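Local coordinates for branched-chain amino acid aminotransferase (Thermoproteus uzoniensis, PDB 5CE8), which probably transfers the amino group of leucine, isoleucine or valine to 2-oxoglutarate, using pyridoxal 5'-phosphate as cofactor, at residues F58-H63 with W302-Y307; G45-W50 with D101-P106; A252-F257 with R277-Q282. All coordinates share one frame; numbering follows the deposited sequence.

Contact 1 of 3, residues F58-H63 with W302-Y307; sequences FRLRDH and WLTPVY
The guanidinium of R59 lies flat on one face of the W302 indole, the planes 11° and the group centres 4.1 Å apart. R59 CD sits over the five-membered ring as a CH-pi contact, 3.8 Å from its centroid, while NH1 reaches 3.3 Å from W302 CZ2 over the six-membered ring. The bend of the chain at chi3 (66°) turns the guanidinium along the indole. At the edge of the guanidinium, close to its plane, NE and NH2 both grip OD2 of D62, the NE–OD2 distance being 2.8 Å; E226 and T227 take further N-H groups, so the rotation of the group is fixed. R59 CG, also touching the indole, lies 3.6 Å above the centre of the F58 ring, whose edge meets L303 CD1; F58 approaches W302 obliquely, its CZ 3.6 Å from W302 CE3. The backbone joins in through R59 N to W302 O at 2.8 Å, and water 1 accepts from L60 N, donates to W302 O and hydrogen-bonds T304 OG1. F58 and L303 form an antiparallel, non-hydrogen-bonded pair. The C-terminal strand 303-305 thus becomes an edge strand of the antiparallel sheet, packed beside the N-terminus of helix 60-74, which carries the cofactor-binding H63.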
loop_
_atom_site.group_PDB
_atom_site.type_symbol
_atom_site.label_atom_id
_atom_site.label_comp_id
_atom_site.label_asym_id
_atom_site.label_seq_id
_atom_site.Cartn_x
_atom_site.Cartn_y
_atom_site.Cartn_z
ATOM N N PHE A 58 -0.477 3.215 40.367
ATOM C CA PHE A 58 -1.125 4.220 39.532
ATOM C C PHE A 58 -1.932 3.512 38.533
ATOM O O PHE A 58 -1.367 2.683 37.756
ATOM C CB PHE A 58 -0.168 5.106 38.822
ATOM C CG PHE A 58 -0.864 6.213 38.074
ATOM C CD1 PHE A 58 -1.588 7.230 38.779
ATOM C CD2 PHE A 58 -0.842 6.249 36.717
ATOM C CE1 PHE A 58 -2.299 8.192 38.092
ATOM C CE2 PHE A 58 -1.448 7.259 36.022
ATOM C CZ PHE A 58 -2.160 8.266 36.700
ATOM N N ARG A 59 -3.229 3.814 38.539
ATOM C CA ARG A 59 -4.311 3.269 37.672
ATOM C C ARG A 59 -4.318 1.765 37.520
ATOM O O ARG A 59 -4.404 1.177 36.390
ATOM C CB ARG A 59 -4.467 3.996 36.344
ATOM C CG ARG A 59 -4.619 5.478 36.538
ATOM C CD ARG A 59 -4.712 6.251 35.191
ATOM N NE ARG A 59 -5.929 5.894 34.497
ATOM C CZ ARG A 59 -6.523 6.640 33.555
ATOM N NH1 ARG A 59 -6.033 7.786 33.118
ATOM N NH2 ARG A 59 -7.674 6.283 33.092
ATOM N N LEU A 60 -4.289 1.119 38.690
ATOM C CA LEU A 60 -4.194 -0.365 38.691
ATOM C C LEU A 60 -5.256 -1.086 37.953
ATOM O O LEU A 60 -4.988 -1.912 37.071
ATOM C CB LEU A 60 -4.198 -0.831 40.121
ATOM C CG LEU A 60 -4.040 -2.303 40.469
ATOM C CD1 LEU A 60 -2.879 -2.899 39.675
ATOM C CD2 LEU A 60 -3.927 -2.447 41.997
ATOM N N ARG A 61 -6.493 -0.768 38.302
ATOM C CA ARG A 61 -7.649 -1.372 37.668
ATOM C C ARG A 61 -7.744 -1.059 36.197
ATOM O O ARG A 61 -8.184 -1.889 35.428
ATOM C CB ARG A 61 -8.945 -0.952 38.391
ATOM C CG ARG A 61 -10.236 -1.678 37.977
ATOM C CD ARG A 61 -10.231 -3.162 38.380
ATOM N NE ARG A 61 -10.126 -3.329 39.840
ATOM C CZ ARG A 61 -11.152 -3.557 40.671
ATOM N NH1 ARG A 61 -12.403 -3.700 40.208
ATOM N NH2 ARG A 61 -10.922 -3.669 41.984
ATOM N N ASP A 62 -7.357 0.133 35.766
ATOM C CA ASP A 62 -7.395 0.400 34.343
ATOM C C ASP A 62 -6.374 -0.560 33.621
ATOM O O ASP A 62 -6.641 -1.004 32.522
ATOM C CB ASP A 62 -7.061 1.851 34.053
ATOM C CG ASP A 62 -8.167 2.828 34.475
ATOM O OD1 ASP A 62 -9.352 2.578 34.319
ATOM O OD2 ASP A 62 -7.845 3.911 34.874
ATOM N N HIS A 63 -5.192 -0.815 34.229
ATOM C CA HIS A 63 -4.190 -1.682 33.644
ATOM C C HIS A 63 -4.636 -3.111 33.593
ATOM O O HIS A 63 -4.382 -3.797 32.612
ATOM C CB HIS A 63 -2.838 -1.541 34.348
ATOM C CG HIS A 63 -2.076 -0.336 33.890
ATOM N ND1 HIS A 63 -1.284 -0.368 32.757
ATOM C CD2 HIS A 63 -2.015 0.941 34.365
ATOM C CE1 HIS A 63 -0.714 0.820 32.590
ATOM N NE2 HIS A 63 -1.166 1.640 33.523
ATOM N N TRP A 302 -7.374 7.326 41.168
ATOM C CA TRP A 302 -6.427 6.567 40.355
ATOM C C TRP A 302 -5.290 5.946 41.156
ATOM O O TRP A 302 -4.473 5.188 40.585
ATOM C CB TRP A 302 -5.733 7.489 39.325
ATOM C CG TRP A 302 -6.615 7.843 38.215
ATOM C CD1 TRP A 302 -7.768 7.196 37.800
ATOM C CD2 TRP A 302 -6.383 8.859 37.275
ATOM N NE1 TRP A 302 -8.299 7.861 36.697
ATOM C CE2 TRP A 302 -7.451 8.864 36.351
ATOM C CE3 TRP A 302 -5.392 9.785 37.123
ATOM C CZ2 TRP A 302 -7.518 9.777 35.285
ATOM C CZ3 TRP A 302 -5.483 10.731 36.071
ATOM C CH2 TRP A 302 -6.522 10.711 35.186
ATOM N N LEU A 303 -5.227 6.253 42.442
ATOM C CA LEU A 303 -4.119 5.856 43.259
ATOM C C LEU A 303 -4.498 4.792 44.255
ATOM O O LEU A 303 -5.321 5.053 45.101
ATOM C CB LEU A 303 -3.656 7.074 44.013
ATOM C CG LEU A 303 -2.476 7.766 43.328
ATOM C CD1 LEU A 303 -2.928 8.414 42.021
ATOM C CD2 LEU A 303 -1.906 8.781 44.288
ATOM N N THR A 304 -3.878 3.595 44.179
ATOM C CA THR A 304 -4.260 2.457 45.000
ATOM C C THR A 304 -3.273 2.323 46.111
ATOM O O THR A 304 -2.111 2.045 45.808
ATOM C CB THR A 304 -4.265 1.128 44.230
ATOM O OG1 THR A 304 -5.311 1.179 43.268
ATOM C CG2 THR A 304 -4.558 -0.038 45.199
ATOM N N PRO A 305 -3.702 2.527 47.390
ATOM C CA PRO A 305 -2.699 2.451 48.447
ATOM C C PRO A 305 -2.329 1.013 48.700
ATOM O O PRO A 305 -3.216 0.143 48.728
ATOM C CB PRO A 305 -3.413 3.022 49.694
ATOM C CG PRO A 305 -4.844 2.959 49.420
ATOM C CD PRO A 305 -4.992 3.040 47.913
ATOM N N VAL A 306 -1.045 0.790 48.912
ATOM C CA VAL A 306 -0.518 -0.540 49.215
ATOM C C VAL A 306 -0.583 -0.883 50.749
ATOM O O VAL A 306 -0.748 -2.069 51.161
ATOM C CB VAL A 306 0.972 -0.551 48.736
ATOM C CG1 VAL A 306 1.833 -1.619 49.381
ATOM C CG2 VAL A 306 0.974 -0.725 47.236
ATOM N N TYR A 307 -0.414 0.143 51.589
ATOM C CA TYR A 307 -0.301 -0.050 53.058
ATOM C C TYR A 307 -1.395 0.672 53.853
ATOM O O TYR A 307 -2.042 1.561 53.314
ATOM C CB TYR A 307 1.103 0.387 53.487
ATOM C CG TYR A 307 2.211 -0.439 52.844
ATOM C CD1 TYR A 307 2.398 -1.774 53.198
ATOM C CD2 TYR A 307 3.064 0.120 51.874
ATOM C CE1 TYR A 307 3.416 -2.532 52.630
ATOM C CE2 TYR A 307 4.077 -0.627 51.292
ATOM C CZ TYR A 307 4.243 -1.973 51.664
ATOM O OH TYR A 307 5.250 -2.745 51.082
HETATM O O HOH W 1 -4.949 2.449 40.892
#

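Contact 2 of 3, residues G45-W50 with D101-P106; sequences GIRAYW and DLYIRP
Residues 45-50 and 101-106 pair as antiparallel neighbours inside the sheet of the N-terminal half of this class-IV aminotransferase, strand 41-50 lying between 102-109 and 55-58. Their short segments run at 150° to each other with the axes 4.6 Å apart at closest approach. I46 with I104 and A48 with L102 are hydrogen-bonded pairs, each closed by two N-H···O bonds, whereas R47 with Y103 between them is a non-hydrogen-bonded pair. The bond from I104 N to I46 O is short at 2.6 Å and lies almost along the C=O axis; that from A48 N to L102 O comes from above the carbonyl plane.

One face carries I46, A48, L102 and I104. I46 CB meets I104 CB at 4.1 Å, and I104 CD1 reaches along to A48 CB. I46 CD1 touches P106 CG, the two side chains crossing at about a right angle. Helix 60-74 covers the I46 end of this apolar face, where I46 rests on the cofactor-binding H63.

R47 and Y103 occupy the other face, on the side of T260, another cofactor-binding residue; the guanidinium of R47 bonds the carbonyl of G134. Y103, whose chi1 of -174° turns CG away from its own N, lays its ring along the strand, so that one face lies over I46 N and the hydroxyl ends 3.2 Å from G45 CA. The absence of a side chain at G45 makes room for that oxygen. R105 NH2 donates to Y103 OH, and R105 NH1 bonds N37 and Y38 of the second subunit, linking this face to the subunit interface. Beyond the last backbone pair a carboxylate takes over: W50 N donates to D101 OD1 at 3.1 Å, approaching almost head-on with an N-H···O angle of 170°.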
loop_
_atom_site.group_PDB
_atom_site.type_symbol
_atom_site.label_atom_id
_atom_site.label_comp_id
_atom_site.label_asym_id
_atom_site.label_seq_id
_atom_site.Cartn_x
_atom_site.Cartn_y
_atom_site.Cartn_z
ATOM N N GLY A 45 2.266 -2.965 32.151
ATOM C CA GLY A 45 3.342 -2.236 32.826
ATOM C C GLY A 45 2.608 -1.312 33.758
ATOM O O GLY A 45 1.650 -0.664 33.329
ATOM N N ILE A 46 2.933 -1.402 35.042
ATOM C CA ILE A 46 2.238 -0.594 36.036
ATOM C C ILE A 46 3.272 -0.052 36.961
ATOM O O ILE A 46 4.146 -0.800 37.390
ATOM C CB ILE A 46 1.235 -1.365 36.850
ATOM C CG1 ILE A 46 0.269 -2.136 35.921
ATOM C CG2 ILE A 46 0.512 -0.409 37.818
ATOM C CD1 ILE A 46 -0.687 -3.159 36.621
ATOM N N ARG A 47 3.157 1.230 37.291
ATOM C CA ARG A 47 4.039 1.787 38.322
ATOM C C ARG A 47 3.396 2.022 39.663
ATOM O O ARG A 47 2.206 2.259 39.768
ATOM C CB ARG A 47 4.683 3.090 37.838
ATOM C CG ARG A 47 5.876 2.863 36.946
ATOM C CD ARG A 47 6.364 4.145 36.319
ATOM N NE ARG A 47 7.385 4.585 37.179
ATOM C CZ ARG A 47 8.619 4.893 36.858
ATOM N NH1 ARG A 47 9.048 5.002 35.597
ATOM N NH2 ARG A 47 9.409 5.180 37.893
ATOM N N ALA A 48 4.248 1.996 40.696
ATOM C CA ALA A 48 3.849 2.379 42.014
ATOM C C ALA A 48 4.825 3.373 42.393
ATOM O O ALA A 48 6.005 3.202 42.138
ATOM C CB ALA A 48 3.927 1.211 42.962
ATOM N N TYR A 49 4.343 4.413 43.053
ATOM C CA TYR A 49 5.204 5.468 43.501
ATOM C C TYR A 49 5.089 5.743 45.051
ATOM O O TYR A 49 4.009 5.837 45.623
ATOM C CB TYR A 49 4.804 6.733 42.820
ATOM C CG TYR A 49 5.007 6.824 41.332
ATOM C CD1 TYR A 49 6.167 7.397 40.823
ATOM C CD2 TYR A 49 4.007 6.482 40.450
ATOM C CE1 TYR A 49 6.362 7.584 39.466
ATOM C CE2 TYR A 49 4.186 6.692 39.065
ATOM C CZ TYR A 49 5.354 7.231 38.594
ATOM O OH TYR A 49 5.538 7.464 37.255
ATOM N N TRP A 50 6.242 5.921 45.652
ATOM C CA TRP A 50 6.425 6.204 47.058
ATOM C C TRP A 50 6.429 7.706 47.164
ATOM O O TRP A 50 7.248 8.331 46.562
ATOM C CB TRP A 50 7.818 5.750 47.488
ATOM C CG TRP A 50 8.071 5.889 48.961
ATOM C CD1 TRP A 50 9.088 6.611 49.573
ATOM C CD2 TRP A 50 7.332 5.279 50.004
ATOM N NE1 TRP A 50 9.005 6.469 50.945
ATOM C CE2 TRP A 50 7.935 5.655 51.232
ATOM C CE3 TRP A 50 6.240 4.435 50.031
ATOM C CZ2 TRP A 50 7.453 5.232 52.453
ATOM C CZ3 TRP A 50 5.754 3.987 51.266
ATOM C CH2 TRP A 50 6.377 4.386 52.467
ATOM N N ASP A 101 9.694 3.335 44.611
ATOM C CA ASP A 101 9.154 3.312 43.222
ATOM C C ASP A 101 9.447 1.947 42.592
ATOM O O ASP A 101 10.578 1.381 42.707
ATOM C CB ASP A 101 9.778 4.389 42.328
ATOM C CG ASP A 101 9.423 5.778 42.735
ATOM O OD1 ASP A 101 8.610 5.902 43.639
ATOM O OD2 ASP A 101 10.038 6.741 42.177
ATOM N N LEU A 102 8.399 1.406 41.997
ATOM C CA LEU A 102 8.392 0.102 41.348
ATOM C C LEU A 102 7.793 0.184 39.951
ATOM O O LEU A 102 6.987 1.066 39.707
ATOM C CB LEU A 102 7.491 -0.846 42.103
ATOM C CG LEU A 102 7.716 -1.132 43.588
ATOM C CD1 LEU A 102 6.598 -2.091 44.093
ATOM C CD2 LEU A 102 9.147 -1.629 43.820
ATOM N N TYR A 103 8.247 -0.722 39.097
ATOM C CA TYR A 103 7.566 -1.153 37.894
ATOM C C TYR A 103 7.071 -2.567 38.156
ATOM O O TYR A 103 7.807 -3.452 38.569
ATOM C CB TYR A 103 8.548 -1.132 36.757
ATOM C CG TYR A 103 7.945 -1.424 35.421
ATOM C CD1 TYR A 103 7.867 -2.732 34.953
ATOM C CD2 TYR A 103 7.474 -0.402 34.608
ATOM C CE1 TYR A 103 7.330 -3.015 33.726
ATOM C CE2 TYR A 103 6.918 -0.680 33.357
ATOM C CZ TYR A 103 6.907 -1.977 32.907
ATOM O OH TYR A 103 6.294 -2.296 31.712
ATOM N N ILE A 104 5.798 -2.754 37.959
ATOM C CA ILE A 104 5.115 -4.018 38.111
ATOM C C ILE A 104 4.758 -4.637 36.692
ATOM O O ILE A 104 4.133 -3.982 35.823
ATOM C CB ILE A 104 3.835 -3.755 38.910
ATOM C CG1 ILE A 104 4.164 -3.209 40.356
ATOM C CG2 ILE A 104 3.002 -5.015 39.044
ATOM C CD1 ILE A 104 3.082 -2.252 40.840
ATOM N N ARG A 105 5.206 -5.851 36.461
ATOM C CA ARG A 105 4.925 -6.557 35.217
ATOM C C ARG A 105 3.982 -7.782 35.336
ATOM O O ARG A 105 4.441 -8.888 35.812
ATOM C CB ARG A 105 6.219 -7.098 34.718
ATOM C CG ARG A 105 6.074 -7.967 33.461
ATOM C CD ARG A 105 5.381 -7.356 32.234
ATOM N NE ARG A 105 5.878 -6.088 31.712
ATOM C CZ ARG A 105 6.876 -5.923 30.858
ATOM N NH1 ARG A 105 7.643 -6.916 30.386
ATOM N NH2 ARG A 105 7.150 -4.701 30.476
ATOM N N PRO A 106 2.703 -7.605 34.972
ATOM C CA PRO A 106 1.795 -8.745 34.821
ATOM C C PRO A 106 2.041 -9.338 33.464
ATOM O O PRO A 106 2.068 -8.582 32.460
ATOM C CB PRO A 106 0.396 -8.150 34.897
ATOM C CG PRO A 106 0.549 -6.843 35.362
ATOM C CD PRO A 106 1.971 -6.371 35.156
#

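Contact 3 of 3, residues A252-F257 with R277-Q282; sequences ADEAFF and RGPITQ
E254 and T281 reach past one another, the glutamate from strand 254-259 towards the first turn of helix 279-292 while the threonine hydroxyl comes back to meet it. Beyond CG the glutamate chain is extended (chi2 178°), which carries its carboxylate to the helix N-terminus. There the two oxygens divide the work. OE1 accepts twice from T281: the backbone N, at 2.8 Å, meets it on the syn side, and OG1, also at 2.8 Å, on the anti side, both somewhat out of the carboxylate plane. OE2 offers its syn lone pair to I280 N at 3.0 Å. Three bonds from two neighbouring residues therefore hold the group at both oxygens and fix its rotation.

The surroundings fit closely. G278, at the N-cap position, brings its CA to 3.2 Å from E254 OE1, and the lack of a side chain there leaves room for the carboxylate. P279 CD lies against OE2, and I280 runs roughly perpendicular to the glutamate, with its CB beside the same oxygen.

Two residues along the strand, F256 also runs opposite to T281, its CB 3.7 Å from T281 CG2. A chi1 of 61° places the ring between the backbone N and the carbonyl carbon, where CD1 comes to 3.1 Å from T281 OG1, an oblique approach. The other neighbours of this ring include F203 of the neighbouring strand 201-206 and L210 of the strand beyond it. A classic beta bulge opens the strand, D253 and E254 sharing V205 as their partner.

With G278 at the N-cap, E254, from a separate strand, supplies acceptors for the N-H groups of I280 and T281 in the first turn. Its negative charge, buried against N-H groups and the positive end of the helix dipole, is probably stabilised in the ionised form.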
loop_
_atom_site.group_PDB
_atom_site.type_symbol
_atom_site.label_atom_id
_atom_site.label_comp_id
_atom_site.label_asym_id
_atom_site.label_seq_id
_atom_site.Cartn_x
_atom_site.Cartn_y
_atom_site.Cartn_z
ATOM N N ALA A 252 7.752 20.775 14.705
ATOM C CA ALA A 252 7.019 21.034 15.920
ATOM C C ALA A 252 7.689 22.065 16.815
ATOM O O ALA A 252 8.902 22.123 16.877
ATOM C CB ALA A 252 6.873 19.724 16.781
ATOM N N ASP A 253 6.871 22.806 17.553
ATOM C CA ASP A 253 7.320 23.637 18.672
ATOM C C ASP A 253 7.847 22.844 19.838
ATOM O O ASP A 253 8.800 23.261 20.494
ATOM C CB ASP A 253 6.173 24.557 19.137
ATOM C CG ASP A 253 5.662 25.468 17.990
ATOM O OD1 ASP A 253 6.501 25.876 17.174
ATOM O OD2 ASP A 253 4.445 25.718 17.884
ATOM N N GLU A 254 7.294 21.658 20.017
ATOM C CA GLU A 254 7.667 20.723 21.111
ATOM C C GLU A 254 7.193 19.356 20.772
ATOM O O GLU A 254 6.296 19.166 19.918
ATOM C CB GLU A 254 7.024 21.005 22.523
ATOM C CG GLU A 254 6.738 22.394 22.953
ATOM C CD GLU A 254 6.074 22.463 24.316
ATOM O OE1 GLU A 254 6.408 21.628 25.239
ATOM O OE2 GLU A 254 5.275 23.418 24.467
ATOM N N ALA A 255 7.791 18.397 21.473
ATOM C CA ALA A 255 7.497 16.954 21.333
ATOM C C ALA A 255 7.894 16.207 22.576
ATOM O O ALA A 255 8.820 16.595 23.305
ATOM C CB ALA A 255 8.196 16.323 20.126
ATOM N N PHE A 256 7.095 15.224 22.882
ATOM C CA PHE A 256 7.348 14.335 24.009
ATOM C C PHE A 256 6.721 12.941 23.846
ATOM O O PHE A 256 5.702 12.748 23.195
ATOM C CB PHE A 256 6.910 14.982 25.336
ATOM C CG PHE A 256 5.454 15.331 25.474
ATOM C CD1 PHE A 256 4.961 16.517 24.971
ATOM C CD2 PHE A 256 4.566 14.503 26.169
ATOM C CE1 PHE A 256 3.615 16.923 25.173
ATOM C CE2 PHE A 256 3.252 14.904 26.371
ATOM C CZ PHE A 256 2.743 16.075 25.818
ATOM N N PHE A 257 7.384 11.992 24.487
ATOM C CA PHE A 257 6.931 10.620 24.657
ATOM C C PHE A 257 6.270 10.474 26.031
ATOM O O PHE A 257 6.649 11.150 27.030
ATOM C CB PHE A 257 8.111 9.686 24.761
ATOM C CG PHE A 257 8.838 9.409 23.490
ATOM C CD1 PHE A 257 8.212 8.815 22.444
ATOM C CD2 PHE A 257 10.230 9.732 23.358
ATOM C CE1 PHE A 257 8.921 8.484 21.296
ATOM C CE2 PHE A 257 10.908 9.442 22.204
ATOM C CZ PHE A 257 10.255 8.799 21.157
ATOM N N ARG A 277 13.239 22.092 24.923
ATOM C CA ARG A 277 12.453 21.426 25.993
ATOM C C ARG A 277 11.311 22.441 26.382
ATOM O O ARG A 277 11.602 23.468 27.011
ATOM C CB ARG A 277 13.360 21.061 27.161
ATOM C CG ARG A 277 12.719 20.383 28.378
ATOM C CD ARG A 277 13.762 20.117 29.472
ATOM N NE ARG A 277 13.185 19.529 30.682
ATOM N N GLY A 278 10.070 22.227 25.900
ATOM C CA GLY A 278 9.054 23.307 25.890
ATOM C C GLY A 278 8.186 23.530 27.150
ATOM O O GLY A 278 8.149 22.694 28.056
ATOM N N PRO A 279 7.385 24.612 27.165
ATOM C CA PRO A 279 6.483 24.842 28.312
ATOM C C PRO A 279 5.280 23.910 28.523
ATOM O O PRO A 279 4.996 23.577 29.677
ATOM C CB PRO A 279 6.062 26.312 28.155
ATOM C CG PRO A 279 6.190 26.611 26.679
ATOM C CD PRO A 279 7.185 25.605 26.085
ATOM N N ILE A 280 4.647 23.435 27.448
ATOM C CA ILE A 280 3.530 22.480 27.524
ATOM C C ILE A 280 4.056 21.161 28.100
ATOM O O ILE A 280 3.526 20.665 29.106
ATOM C CB ILE A 280 2.696 22.358 26.196
ATOM C CG1 ILE A 280 2.089 23.709 25.783
ATOM C CG2 ILE A 280 1.591 21.302 26.220
ATOM C CD1 ILE A 280 1.223 24.448 26.785
ATOM N N THR A 281 5.148 20.654 27.546
ATOM C CA THR A 281 5.681 19.438 27.982
ATOM C C THR A 281 6.062 19.568 29.430
ATOM O O THR A 281 5.745 18.681 30.183
ATOM C CB THR A 281 6.967 19.077 27.239
ATOM O OG1 THR A 281 6.695 18.958 25.844
ATOM C CG2 THR A 281 7.482 17.776 27.695
ATOM N N GLN A 282 6.723 20.637 29.820
ATOM C CA GLN A 282 7.050 20.846 31.232
ATOM C C GLN A 282 5.808 20.879 32.127
ATOM O O GLN A 282 5.780 20.190 33.201
ATOM C CB GLN A 282 8.036 22.010 31.506
#

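In the fold
Contacts 1 and 2 belong to the same antiparallel sheet, their centres 10 Å apart. Strand 55-58 joins them, F58 N lying 2.9 Å from R47 O, a probable hydrogen bond; the following helix 60-74 adds H63 CB, packed at 3.5 Å on I46 CD1. H63 touches the pyridoxal phosphate, while the side chain of F58 lies about 8 Å from it. Contact 3 stands in the other, mixed sheet, 28 Å from contact 1 and 25 Å from contact 2 between centres, touching neither; its F256 side chain is about 11 Å from the cofactor. Helix 279-292, which starts in contact 3, precedes strand 303-305 of contact 1, and its far end packs on F58 and W302, connecting the two sheets.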